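Local coordinates for IMC sub-compartment protein ISP3 (Toxoplasma gondii, PDB 4CHJ) that belongs to a family of inner membrane complex sub-compartment proteins critical for replication of the parasite, and adopts a pleckstrin homology fold, at residues N37-N40 with R41-G45; Q135-V138 with S139-D143. All coordinates share one frame; numbering follows the deposited sequence.

In the fold
Both interactions are local, each lying within a single helix of the pleckstrin homology domain. Interaction 1 comes first along the chain, over the last turns of helix 32-44, just before strand 46-51 begins the seven strands of the antiparallel sheet. Interaction 2 lies on helix 131-149, which follows the last of those strands, 123-127. Their centres are 13 Å apart, yet the helices touch through one side chain: Trp38 CG lies 3.3 Å from Cys136 CB, and Trp38 CZ2 lies 3.5 Å from Phe137 CD1. The indole thus joins the helix leading into the strands to the helix leaving them, so that the helix before the seven-stranded sheet packs on the helix after it.

Interaction 1. Residues N37-N40 with R41-G45; sequences NWMN and RYEAG
Trp38 and Tyr42, one helical turn apart, form the aromatic part of this contact. Tyr42 CD2 sits 3.4 Å above the plane of the indole, over one face and displaced toward its rim, while Tyr42 CE2 comes 3.3 Å from Trp38 NE1. The five-membered ring and the phenol ring are 4.6 Å apart between centroids, with planes inclined at 36°, an oblique pairing.

On the next position round the helix, Met39 meets Glu43. A bend at chi2 (71°) turns the thioether forward along the helix, toward the next turn, and the terminal CE approaches Glu43 OE2 at 3.2 Å. The base of the glutamate lies close to the backbone as well, its CB 3.2 Å from Met39 O. The Arg41 side chain reaches back and crosses that of Asn37 at a slant, the Asn37 side chain lying at the edge of the guanidinium, near its plane.

Backbone hydrogen bonds set this spacing: Arg41 N to Asn37 O (3.0 Å), then the equivalent i to i+4 bonds through Ala44 N to Asn40 O (3.1 Å). The helix ends at Gly45, whose positive phi of 105° takes the chain out of the helical conformation.

Farther out, Arg41 forms salt bridges through NH2 to Asp133 and through NH1 to Asp46, while Tyr42 OH is hydrogen-bonded to Thr47 O. Leu62 and Ile64 of strand 57-65 pack against the Tyr42 side chain. The chemistry therefore divides by position: Trp38 and Tyr42 bury apolar surface against the domain, whereas Arg41 lies between two carboxylates that should favour its positive charge and restrict the rotation of its guanidinium group.

Interaction 2. Residues Q135-V138 with S139-D143; sequences QCFV and SFLDD
Leu141 folds back over Phe137, and each carbon of its side chain from CB outward meets some part of that residue. CB starts 3.4 Å from Phe137 O, the same carbonyl oxygen that accepts a hydrogen bond from Leu141 N (2.8 Å). With CG opposite the carbonyl carbon and beside the backbone N (chi1 -74°), the branch point is carried back toward the preceding turn, where CG stands over one face of the Phe137 ring. Its distance to the ring centroid is 4.0 Å and the approach is 14° off the ring normal, which is the geometry of a CH-pi contact. Beyond CG the two methyls overhang the rim on either side of Phe137 CZ: CD1 comes 3.4 Å from Phe137 CE2, while Leu141 CD2 lies 3.9 Å from Phe137 CZ.

The aromatic ring is positioned for this by its own first torsion, chi1 -179°, which places CG opposite the backbone N and beside the carbonyl carbon. Phe140 adds a looser neighbour, as Phe137 CD1 approaches the edge of its ring, close to the ring plane, at 4.1 Å from Phe140 CD2. Round the helix, Gln135 O receives Ser139 N in the regular i to i+4 bond and also a weak bond from Ser139 OG, at 3.5 Å.

Outside the two segments, Phe137 meets the rings of Phe126 and Phe128, and Leu141 packs on Phe115 and Val90. Val138 joins the same apolar layer through Val90 and Val113. Phe137, Val138 and Leu141 thus lie on a buried side of helix 131-149, against strands 87-91, 113-117 and 123-127, an arrangement characteristic of the C-terminal helix that plugs the strongly bent beta framework of pleckstrin homology domains.

Interaction 1. Residues N37-N40 with R41-G45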
loop_
_atom_site.group_PDB
_atom_site.type_symbol
_atom_site.label_atom_id
_atom_site.label_comp_id
_atom_site.label_asym_id
_atom_site.label_seq_id
_atom_site.Cartn_x
_atom_site.Cartn_y
_atom_site.Cartn_z
ATOM N N ASN A 37 -0.091 -15.670 2.557
ATOM C CA ASN A 37 1.361 -15.526 2.744
ATOM C C ASN A 37 1.799 -14.043 2.930
ATOM O O ASN A 37 2.422 -13.685 3.928
ATOM C CB ASN A 37 2.106 -16.129 1.557
ATOM C CG ASN A 37 3.617 -16.020 1.708
ATOM O OD1 ASN A 37 4.193 -16.538 2.668
ATOM N ND2 ASN A 37 4.264 -15.319 0.774
ATOM N N TRP A 38 1.471 -13.201 1.955
ATOM C CA TRP A 38 1.658 -11.780 2.103
ATOM C C TRP A 38 1.229 -11.341 3.521
ATOM O O TRP A 38 2.040 -10.799 4.296
ATOM C CB TRP A 38 0.884 -11.025 1.015
ATOM C CG TRP A 38 1.190 -9.578 1.012
ATOM C CD1 TRP A 38 2.259 -8.967 0.427
ATOM C CD2 TRP A 38 0.483 -8.575 1.703
ATOM N NE1 TRP A 38 2.248 -7.635 0.700
ATOM C CE2 TRP A 38 1.166 -7.364 1.493
ATOM C CE3 TRP A 38 -0.682 -8.570 2.472
ATOM C CZ2 TRP A 38 0.714 -6.156 2.012
ATOM C CZ3 TRP A 38 -1.121 -7.381 2.995
ATOM C CH2 TRP A 38 -0.423 -6.183 2.765
ATOM N N MET A 39 0.001 -11.657 3.900
ATOM C CA MET A 39 -0.545 -11.159 5.155
ATOM C C MET A 39 0.265 -11.609 6.366
ATOM O O MET A 39 0.451 -10.848 7.307
ATOM C CB MET A 39 -1.997 -11.597 5.311
ATOM C CG MET A 39 -2.713 -10.934 6.472
ATOM S SD MET A 39 -3.046 -9.192 6.171
ATOM C CE MET A 39 -3.452 -8.653 7.826
ATOM N N ASN A 40 0.734 -12.848 6.345
ATOM C CA ASN A 40 1.522 -13.396 7.451
ATOM C C ASN A 40 2.851 -12.718 7.605
ATOM O O ASN A 40 3.232 -12.342 8.708
ATOM C CB ASN A 40 1.758 -14.896 7.257
ATOM C CG ASN A 40 0.609 -15.729 7.785
ATOM O OD1 ASN A 40 0.088 -15.472 8.886
ATOM N ND2 ASN A 40 0.173 -16.711 6.993
ATOM N N ARG A 41 3.572 -12.597 6.495
ATOM C CA ARG A 41 4.826 -11.836 6.457
ATOM C C ARG A 41 4.764 -10.425 7.028
ATOM O O ARG A 41 5.615 -10.037 7.848
ATOM C CB ARG A 41 5.340 -11.769 5.040
ATOM C CG ARG A 41 5.990 -13.058 4.642
ATOM C CD ARG A 41 6.810 -12.901 3.401
ATOM N NE ARG A 41 5.962 -12.885 2.219
ATOM C CZ ARG A 41 5.939 -11.905 1.324
ATOM N NH1 ARG A 41 6.714 -10.832 1.469
ATOM N NH2 ARG A 41 5.162 -12.021 0.258
ATOM N N TYR A 42 3.772 -9.652 6.603
ATOM C CA TYR A 42 3.724 -8.226 6.973
ATOM C C TYR A 42 3.093 -7.992 8.339
ATOM O O TYR A 42 3.395 -6.996 9.008
ATOM C CB TYR A 42 3.045 -7.405 5.867
ATOM C CG TYR A 42 4.012 -7.160 4.714
ATOM C CD1 TYR A 42 5.019 -6.194 4.822
ATOM C CD2 TYR A 42 4.012 -7.979 3.585
ATOM C CE1 TYR A 42 5.953 -6.013 3.813
ATOM C CE2 TYR A 42 4.943 -7.798 2.565
ATOM C CZ TYR A 42 5.913 -6.815 2.689
ATOM O OH TYR A 42 6.829 -6.630 1.685
ATOM N N GLU A 43 2.259 -8.931 8.781
ATOM C CA GLU A 43 1.842 -8.969 10.185
ATOM C C GLU A 43 3.056 -9.218 11.080
ATOM O O GLU A 43 3.171 -8.641 12.171
ATOM C CB GLU A 43 0.784 -10.055 10.406
ATOM C CG GLU A 43 -0.627 -9.612 10.038
ATOM C CD GLU A 43 -1.683 -10.704 10.221
ATOM O OE1 GLU A 43 -1.337 -11.909 10.138
ATOM O OE2 GLU A 43 -2.871 -10.347 10.424
ATOM N N ALA A 44 3.979 -10.050 10.593
ATOM C CA ALA A 44 5.267 -10.252 11.259
ATOM C C ALA A 44 6.160 -9.018 11.132
ATOM O O ALA A 44 6.994 -8.750 11.992
ATOM C CB ALA A 44 5.980 -11.471 10.676
ATOM N N GLY A 45 5.985 -8.271 10.053
ATOM C CA GLY A 45 6.910 -7.206 9.733
ATOM C C GLY A 45 7.795 -7.633 8.596
ATOM O O GLY A 45 8.527 -8.611 8.696
#

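Interaction 2. Residues Q135-V138 with S139-D143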
loop_
_atom_site.group_PDB
_atom_site.type_symbol
_atom_site.label_atom_id
_atom_site.label_comp_id
_atom_site.label_asym_id
_atom_site.label_seq_id
_atom_site.Cartn_x
_atom_site.Cartn_y
_atom_site.Cartn_z
ATOM N N GLN A 135 -0.018 -6.362 -5.425
ATOM C CA GLN A 135 -1.423 -6.640 -5.651
ATOM C C GLN A 135 -2.122 -7.135 -4.389
ATOM O O GLN A 135 -3.300 -6.850 -4.189
ATOM C CB GLN A 135 -1.580 -7.627 -6.800
ATOM C CG GLN A 135 -0.968 -7.104 -8.090
ATOM C CD GLN A 135 -1.409 -7.866 -9.318
ATOM O OE1 GLN A 135 -1.788 -9.034 -9.243
ATOM N NE2 GLN A 135 -1.314 -7.217 -10.471
ATOM N N CYS A 136 -1.376 -7.773 -3.494
ATOM C CA CYS A 136 -1.891 -8.100 -2.160
ATOM C C CYS A 136 -2.113 -6.874 -1.300
ATOM O O CYS A 136 -3.076 -6.806 -0.526
ATOM C CB CYS A 136 -0.939 -9.045 -1.427
ATOM S SG CYS A 136 -0.901 -10.700 -2.144
ATOM N N PHE A 137 -1.185 -5.927 -1.358
ATOM C CA PHE A 137 -1.314 -4.735 -0.541
ATOM C C PHE A 137 -2.521 -3.967 -1.050
ATOM O O PHE A 137 -3.371 -3.517 -0.271
ATOM C CB PHE A 137 -0.042 -3.929 -0.623
ATOM C CG PHE A 137 -0.058 -2.696 0.197
ATOM C CD1 PHE A 137 -0.121 -2.762 1.561
ATOM C CD2 PHE A 137 0.014 -1.445 -0.411
ATOM C CE1 PHE A 137 -0.145 -1.610 2.318
ATOM C CE2 PHE A 137 0.012 -0.293 0.347
ATOM C CZ PHE A 137 -0.058 -0.378 1.709
ATOM N N VAL A 138 -2.699 -3.975 -2.366
ATOM C CA VAL A 138 -3.884 -3.372 -2.967
ATOM C C VAL A 138 -5.200 -3.993 -2.400
ATOM O O VAL A 138 -6.147 -3.271 -2.027
ATOM C CB VAL A 138 -3.841 -3.447 -4.524
ATOM C CG1 VAL A 138 -5.164 -2.991 -5.130
ATOM C CG2 VAL A 138 -2.729 -2.568 -5.082
ATOM N N SER A 139 -5.235 -5.314 -2.286
ATOM C CA SER A 139 -6.432 -6.005 -1.797
ATOM C C SER A 139 -6.623 -5.759 -0.323
ATOM O O SER A 139 -7.742 -5.577 0.134
ATOM C CB SER A 139 -6.334 -7.495 -2.068
ATOM O OG SER A 139 -6.560 -7.736 -3.441
ATOM N N PHE A 140 -5.526 -5.724 0.420
ATOM C CA PHE A 140 -5.607 -5.434 1.839
ATOM C C PHE A 140 -6.159 -4.029 2.052
ATOM O O PHE A 140 -7.024 -3.814 2.894
ATOM C CB PHE A 140 -4.223 -5.568 2.474
ATOM C CG PHE A 140 -4.109 -4.924 3.822
ATOM C CD1 PHE A 140 -4.860 -5.379 4.884
ATOM C CD2 PHE A 140 -3.253 -3.859 4.020
ATOM C CE1 PHE A 140 -4.760 -4.787 6.125
ATOM C CE2 PHE A 140 -3.145 -3.261 5.259
ATOM C CZ PHE A 140 -3.901 -3.726 6.313
ATOM N N LEU A 141 -5.671 -3.083 1.260
ATOM C CA LEU A 141 -6.120 -1.701 1.342
ATOM C C LEU A 141 -7.591 -1.599 0.984
ATOM O O LEU A 141 -8.335 -0.839 1.589
ATOM C CB LEU A 141 -5.289 -0.802 0.428
ATOM C CG LEU A 141 -3.873 -0.481 0.896
ATOM C CD1 LEU A 141 -3.249 0.590 0.018
ATOM C CD2 LEU A 141 -3.875 -0.050 2.351
ATOM N N ASP A 142 -8.003 -2.368 -0.013
ATOM C CA ASP A 142 -9.376 -2.336 -0.474
ATOM C C ASP A 142 -10.328 -2.761 0.631
ATOM O O ASP A 142 -11.381 -2.161 0.810
ATOM C CB ASP A 142 -9.545 -3.264 -1.672
ATOM C CG ASP A 142 -10.125 -2.561 -2.871
ATOM O OD1 ASP A 142 -11.275 -2.086 -2.782
ATOM O OD2 ASP A 142 -9.433 -2.484 -3.906
ATOM N N ASP A 143 -9.954 -3.794 1.375
ATOM C CA ASP A 143 -10.783 -4.269 2.471
ATOM C C ASP A 143 -10.932 -3.219 3.561
ATOM O O ASP A 143 -12.017 -3.022 4.095
ATOM C CB ASP A 143 -10.199 -5.548 3.066
ATOM C CG ASP A 143 -10.219 -6.700 2.094
ATOM O OD1 ASP A 143 -11.075 -6.700 1.191
ATOM O OD2 ASP A 143 -9.375 -7.606 2.230
#